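Local coordinates for major royal jelly protein 1 (Apis mellifera, PDB 5YYL) that is the most abundant protein of royal jelly, binds sterol and probably serves as a nutrient for developing honeybee larvae, at residues A[369-381]-A[420-432]. Sequence-based numbering, arbitrary orientation.
With 94R ((3beta,14beta,17alpha)-ergosta-5,24(28)-dien-3-ol), chain H; 94R ((3beta,14beta,17alpha)-ergosta-5,24(28)-dien-3-ol), chain F.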
# COMPACT_ATOMS: atom_id res chain seq x y z
N PHE A 369 6.40 -0.42 -19.13
CA PHE A 369 6.12 -1.80 -18.77
C PHE A 369 5.56 -2.67 -19.89
O PHE A 369 5.17 -3.81 -19.63
CB PHE A 369 5.14 -1.85 -17.58
CG PHE A 369 5.59 -1.09 -16.36
CD1 PHE A 369 6.94 -0.99 -16.02
CD2 PHE A 369 4.66 -0.50 -15.52
CE1 PHE A 369 7.34 -0.30 -14.88
CE2 PHE A 369 5.06 0.21 -14.39
CZ PHE A 369 6.41 0.30 -14.06
N ASP A 370 5.52 -2.18 -21.12
CA ASP A 370 4.98 -2.99 -22.23
C ASP A 370 5.71 -4.32 -22.39
O ASP A 370 5.10 -5.34 -22.69
CB ASP A 370 5.05 -2.23 -23.57
CG ASP A 370 4.07 -1.05 -23.65
OD1 ASP A 370 4.32 -0.13 -24.47
OD2 ASP A 370 3.06 -1.04 -22.90
N ARG A 371 7.03 -4.30 -22.18
CA ARG A 371 7.88 -5.48 -22.26
C ARG A 371 7.48 -6.64 -21.34
O ARG A 371 7.78 -7.80 -21.65
CB ARG A 371 9.34 -5.09 -22.01
CG ARG A 371 9.67 -4.58 -20.61
CD ARG A 371 11.16 -4.31 -20.44
NE ARG A 371 11.58 -3.21 -21.32
CZ ARG A 371 12.73 -3.13 -21.99
NH1 ARG A 371 13.66 -4.08 -21.91
NH2 ARG A 371 12.95 -2.08 -22.76
N TYR A 372 6.81 -6.33 -20.24
CA TYR A 372 6.37 -7.34 -19.29
C TYR A 372 5.02 -7.97 -19.59
O TYR A 372 4.62 -8.91 -18.91
CB TYR A 372 6.32 -6.74 -17.91
CG TYR A 372 7.66 -6.24 -17.45
CD1 TYR A 372 8.65 -7.13 -17.09
CD2 TYR A 372 7.93 -4.89 -17.37
CE1 TYR A 372 9.89 -6.69 -16.65
CE2 TYR A 372 9.15 -4.43 -16.94
CZ TYR A 372 10.13 -5.34 -16.58
OH TYR A 372 11.35 -4.91 -16.13
N ILE A 373 4.30 -7.46 -20.59
CA ILE A 373 2.87 -7.73 -20.74
C ILE A 373 2.50 -8.06 -22.18
O ILE A 373 2.78 -7.27 -23.09
CB ILE A 373 2.02 -6.52 -20.30
CG1 ILE A 373 2.53 -6.00 -18.96
CG2 ILE A 373 0.54 -6.92 -20.19
CD1 ILE A 373 1.64 -5.07 -18.22
N ASN A 374 1.86 -9.21 -22.36
CA ASN A 374 1.15 -9.50 -23.59
C ASN A 374 -0.19 -8.82 -23.49
O ASN A 374 -1.11 -9.36 -22.89
CB ASN A 374 0.96 -11.01 -23.77
CG ASN A 374 2.24 -11.71 -24.09
OD1 ASN A 374 3.12 -11.16 -24.75
ND2 ASN A 374 2.37 -12.94 -23.63
N ARG A 375 -0.28 -7.62 -24.07
CA ARG A 375 -1.40 -6.70 -23.77
C ARG A 375 -2.69 -7.03 -24.52
O ARG A 375 -3.77 -6.77 -24.00
CB ARG A 375 -1.00 -5.24 -24.03
CG ARG A 375 0.09 -4.75 -23.08
CD ARG A 375 0.80 -3.44 -23.48
NE ARG A 375 0.04 -2.41 -24.23
CZ ARG A 375 -0.95 -1.66 -23.74
NH1 ARG A 375 -1.35 -1.82 -22.48
NH2 ARG A 375 -1.55 -0.75 -24.51
N GLU A 376 -2.58 -7.59 -25.72
CA GLU A 376 -3.72 -7.76 -26.62
C GLU A 376 -4.52 -9.01 -26.30
O GLU A 376 -3.95 -10.07 -26.09
CB GLU A 376 -3.28 -7.86 -28.08
CG GLU A 376 -3.01 -6.53 -28.74
CD GLU A 376 -2.56 -6.69 -30.19
OE1 GLU A 376 -3.16 -5.97 -31.06
OE2 GLU A 376 -1.63 -7.52 -30.45
N TYR A 377 -5.85 -8.86 -26.30
CA TYR A 377 -6.79 -9.97 -26.14
C TYR A 377 -7.95 -9.84 -27.10
O TYR A 377 -8.30 -8.74 -27.54
CB TYR A 377 -7.31 -10.03 -24.70
CG TYR A 377 -8.05 -8.81 -24.19
CD1 TYR A 377 -7.36 -7.72 -23.66
CD2 TYR A 377 -9.44 -8.76 -24.19
CE1 TYR A 377 -8.04 -6.61 -23.19
CE2 TYR A 377 -10.14 -7.65 -23.70
CZ TYR A 377 -9.44 -6.58 -23.21
OH TYR A 377 -10.13 -5.48 -22.75
N ILE A 378 -8.58 -10.98 -27.38
CA ILE A 378 -9.63 -11.07 -28.39
C ILE A 378 -10.97 -11.40 -27.74
O ILE A 378 -11.01 -12.23 -26.84
CB ILE A 378 -9.27 -12.13 -29.46
CG1 ILE A 378 -10.13 -11.96 -30.70
CG2 ILE A 378 -9.40 -13.56 -28.92
CD1 ILE A 378 -9.67 -12.85 -31.84
N LEU A 379 -12.03 -10.72 -28.18
CA LEU A 379 -13.41 -11.01 -27.77
C LEU A 379 -14.15 -11.62 -28.95
O LEU A 379 -14.11 -11.08 -30.05
CB LEU A 379 -14.11 -9.70 -27.38
CG LEU A 379 -13.52 -8.86 -26.25
CD1 LEU A 379 -14.10 -7.47 -26.23
CD2 LEU A 379 -13.71 -9.57 -24.92
N VAL A 380 -14.85 -12.72 -28.73
CA VAL A 380 -15.52 -13.45 -29.80
C VAL A 380 -17.00 -13.66 -29.48
O VAL A 380 -17.33 -14.27 -28.47
CB VAL A 380 -14.86 -14.83 -29.99
CG1 VAL A 380 -15.51 -15.57 -31.15
CG2 VAL A 380 -13.37 -14.67 -30.21
N LEU A 381 -17.89 -13.13 -30.32
CA LEU A 381 -19.32 -13.43 -30.25
C LEU A 381 -19.57 -14.62 -31.13
O LEU A 381 -19.27 -14.59 -32.32
CB LEU A 381 -20.22 -12.28 -30.75
CG LEU A 381 -21.72 -12.61 -30.81
CD1 LEU A 381 -22.27 -12.92 -29.43
CD2 LEU A 381 -22.50 -11.47 -31.43
N ASP A 420 9.25 -13.71 -30.63
CA ASP A 420 9.30 -13.41 -29.20
C ASP A 420 10.70 -13.01 -28.74
O ASP A 420 11.64 -13.81 -28.87
CB ASP A 420 8.83 -14.63 -28.38
N ASN A 421 10.84 -11.78 -28.24
CA ASN A 421 12.04 -11.33 -27.51
C ASN A 421 11.85 -11.69 -26.02
O ASN A 421 11.09 -11.03 -25.31
CB ASN A 421 12.28 -9.82 -27.69
CG ASN A 421 12.36 -9.39 -29.15
N ASP A 422 12.54 -12.73 -25.57
CA ASP A 422 12.40 -13.28 -24.22
C ASP A 422 13.43 -12.57 -23.32
O ASP A 422 14.49 -13.12 -23.01
CB ASP A 422 12.63 -14.80 -24.29
CG ASP A 422 12.18 -15.55 -23.03
OD1 ASP A 422 12.05 -14.93 -21.95
OD2 ASP A 422 12.00 -16.79 -23.15
N ARG A 423 13.09 -11.35 -22.91
CA ARG A 423 14.08 -10.41 -22.33
C ARG A 423 13.79 -9.95 -20.90
O ARG A 423 14.34 -8.97 -20.44
CB ARG A 423 14.24 -9.19 -23.24
CG ARG A 423 12.95 -8.44 -23.54
CD ARG A 423 13.22 -7.11 -24.25
NE ARG A 423 11.96 -6.44 -24.60
CZ ARG A 423 11.84 -5.29 -25.25
NH1 ARG A 423 10.62 -4.80 -25.48
NH2 ARG A 423 12.91 -4.62 -25.68
N THR A 424 12.93 -10.68 -20.19
CA THR A 424 12.53 -10.33 -18.83
C THR A 424 12.35 -11.61 -18.05
O THR A 424 11.96 -12.62 -18.62
CB THR A 424 11.18 -9.58 -18.82
OG1 THR A 424 10.22 -10.29 -19.61
CG2 THR A 424 11.37 -8.18 -19.39
N PRO A 425 12.59 -11.59 -16.74
CA PRO A 425 12.32 -12.79 -15.96
C PRO A 425 10.83 -13.17 -15.83
O PRO A 425 10.53 -14.21 -15.28
CB PRO A 425 12.91 -12.47 -14.60
CG PRO A 425 12.84 -11.00 -14.51
CD PRO A 425 13.04 -10.48 -15.90
N PHE A 426 9.92 -12.30 -16.28
CA PHE A 426 8.49 -12.63 -16.28
C PHE A 426 7.71 -11.98 -17.42
O PHE A 426 8.11 -10.95 -17.96
CB PHE A 426 7.86 -12.28 -14.93
CG PHE A 426 7.66 -10.81 -14.71
CD1 PHE A 426 6.43 -10.22 -14.95
CD2 PHE A 426 8.70 -10.00 -14.26
CE1 PHE A 426 6.23 -8.86 -14.74
CE2 PHE A 426 8.51 -8.65 -14.05
CZ PHE A 426 7.28 -8.08 -14.30
N LYS A 427 6.61 -12.62 -17.80
CA LYS A 427 5.71 -12.12 -18.85
C LYS A 427 4.30 -12.39 -18.39
O LYS A 427 3.99 -13.52 -18.00
CB LYS A 427 5.97 -12.83 -20.18
CG LYS A 427 5.52 -12.05 -21.41
CD LYS A 427 6.37 -10.79 -21.60
CE LYS A 427 6.76 -10.55 -23.05
NZ LYS A 427 5.62 -10.06 -23.89
N ILE A 428 3.46 -11.35 -18.40
CA ILE A 428 2.06 -11.48 -17.99
C ILE A 428 1.10 -11.48 -19.17
O ILE A 428 1.04 -10.52 -19.96
CB ILE A 428 1.64 -10.36 -17.02
CG1 ILE A 428 2.74 -10.16 -15.98
CG2 ILE A 428 0.28 -10.72 -16.40
CD1 ILE A 428 2.31 -9.42 -14.73
N SER A 429 0.32 -12.55 -19.27
CA SER A 429 -0.73 -12.64 -20.29
C SER A 429 -2.08 -12.18 -19.71
O SER A 429 -2.46 -12.59 -18.62
CB SER A 429 -0.81 -14.05 -20.84
OG SER A 429 0.24 -14.23 -21.76
N ILE A 430 -2.77 -11.32 -20.46
CA ILE A 430 -4.01 -10.70 -20.03
C ILE A 430 -5.18 -11.06 -20.93
O ILE A 430 -5.04 -11.11 -22.15
CB ILE A 430 -3.87 -9.19 -20.08
CG1 ILE A 430 -2.67 -8.72 -19.28
CG2 ILE A 430 -5.14 -8.51 -19.59
CD1 ILE A 430 -2.75 -9.04 -17.79
N HIS A 431 -6.33 -11.30 -20.30
CA HIS A 431 -7.64 -11.06 -20.92
C HIS A 431 -8.64 -10.67 -19.82
O HIS A 431 -8.22 -10.38 -18.70
CB HIS A 431 -8.08 -12.27 -21.75
CG HIS A 431 -8.18 -13.55 -20.99
ND1 HIS A 431 -9.06 -13.72 -19.95
CD2 HIS A 431 -7.54 -14.74 -21.15
CE1 HIS A 431 -8.96 -14.96 -19.49
NE2 HIS A 431 -8.04 -15.59 -20.19
N LEU A 432 -9.93 -10.59 -20.13
CA LEU A 432 -10.94 -10.29 -19.09
C LEU A 432 -11.40 -11.54 -18.30
O LEU A 432 -12.21 -11.45 -17.36
CB LEU A 432 -12.15 -9.56 -19.69
CG LEU A 432 -11.92 -8.32 -20.55
CD1 LEU A 432 -13.24 -7.72 -20.99
CD2 LEU A 432 -11.09 -7.24 -19.87
OXT LEU A 432 -10.99 -12.68 -18.54
C1 94R H . 3.57 -14.55 -5.88
O1 94R H . 3.72 -18.24 -5.27
C2 94R H . 3.61 -15.85 -5.07
C3 94R H . 3.69 -17.03 -6.03
C4 94R H . 4.94 -16.96 -6.90
C5 94R H . 5.13 -15.59 -7.53
C10 94R H . 4.82 -14.32 -6.76
C19 94R H . 6.01 -13.96 -5.86
C9 94R H . 4.53 -13.21 -7.78
C11 94R H . 4.16 -11.87 -7.13
C12 94R H . 3.89 -10.75 -8.12
C13 94R H . 5.06 -10.55 -9.07
C18 94R H . 6.30 -10.05 -8.31
C17 94R H . 4.76 -9.65 -10.28
C20 94R H . 4.79 -8.13 -10.10
C22 94R H . 4.27 -7.46 -11.37
C23 94R H . 5.21 -6.33 -11.71
C24 94R H . 4.74 -5.44 -12.82
C28 94R H . 4.09 -5.87 -13.89
C25 94R H . 5.08 -4.01 -12.71
C27 94R H . 3.82 -3.16 -12.75
C26 94R H . 6.07 -3.71 -13.83
C21 94R H . 4.01 -7.58 -8.90
C16 94R H . 5.78 -10.12 -11.31
C15 94R H . 6.18 -11.54 -10.89
C14 94R H . 5.25 -11.88 -9.75
C8 94R H . 5.63 -13.03 -8.82
C7 94R H . 5.78 -14.31 -9.61
C6 94R H . 5.58 -15.58 -8.79
C1 94R F . 0.45 -2.80 -15.19
O1 94R F . -0.14 -1.20 -18.59
C2 94R F . 0.26 -1.66 -16.20
C3 94R F . 0.08 -2.21 -17.60
C4 94R F . -1.09 -3.19 -17.66
C5 94R F . -1.13 -4.15 -16.50
C10 94R F . -0.77 -3.70 -15.11
C19 94R F . -1.96 -2.90 -14.58
C9 94R F . -0.45 -4.92 -14.25
C11 94R F . -0.15 -4.59 -12.77
C12 94R F . 0.12 -5.81 -11.87
C13 94R F . -1.04 -6.79 -11.96
C18 94R F . -2.30 -6.19 -11.33
C17 94R F . -0.78 -8.20 -11.40
C20 94R F . -0.91 -8.44 -9.90
C22 94R F . -0.45 -9.86 -9.59
C23 94R F . -1.20 -10.45 -8.41
C24 94R F . -0.77 -11.87 -8.07
C28 94R F . -0.15 -12.71 -8.90
C25 94R F . -1.12 -12.36 -6.70
C27 94R F . 0.10 -13.01 -6.03
C26 94R F . -2.32 -13.30 -6.81
C21 94R F . -0.08 -7.47 -9.08
C16 94R F . -1.75 -9.09 -12.19
C15 94R F . -2.14 -8.32 -13.45
C14 94R F . -1.19 -7.14 -13.43
C8 94R F . -1.53 -5.99 -14.35
C7 94R F . -1.64 -6.49 -15.77
C6 94R F . -1.53 -5.39 -16.78
O HOH W 1 9.54 -8.34 -23.95
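Tyr372 and Phe426 show how two flat side chains can fit by sliding past each other: their planes lie within 12° of parallel, yet they are offset so far that little of one ring lies over the other, their centroids 4.7 Å apart. Beside them the methyl of Thr424 rests obliquely against the tyrosine, CG2 3.5 Å from Tyr372 CE1. The face of Phe426 turned away from Tyr372 receives one sterol, its D-ring carbon C16 over the ring centre. Further along, Ile373 CG2 meets Ile430 CG1 at 3.8 Å, while the CD1 tips of both isoleucines reach a second sterol. Parallel pairing of 373-374 with 428-429 adds the C-terminal strand to the mixed sheet that also holds strands 353-361 and 400-406 in this beta-propeller-clan protein, and that strand pairs antiparallel with a second subunit, carrying the sheet across the interface. On the face opposite the isoleucines, Asn374 spreads its amide between two partners: ND2 bonds to Ser429 OG almost straight (172°) and in the amide plane, whereas Lys427, its chain turned about CB-CG (chi2 67°), brings NZ above the carbonyl plane, 2.9 Å from Asn374 OD1. At the far end, Leu432 lays CG and CD2 obliquely against the ring of Tyr377, CD2 3.5 Å from Tyr377 OH.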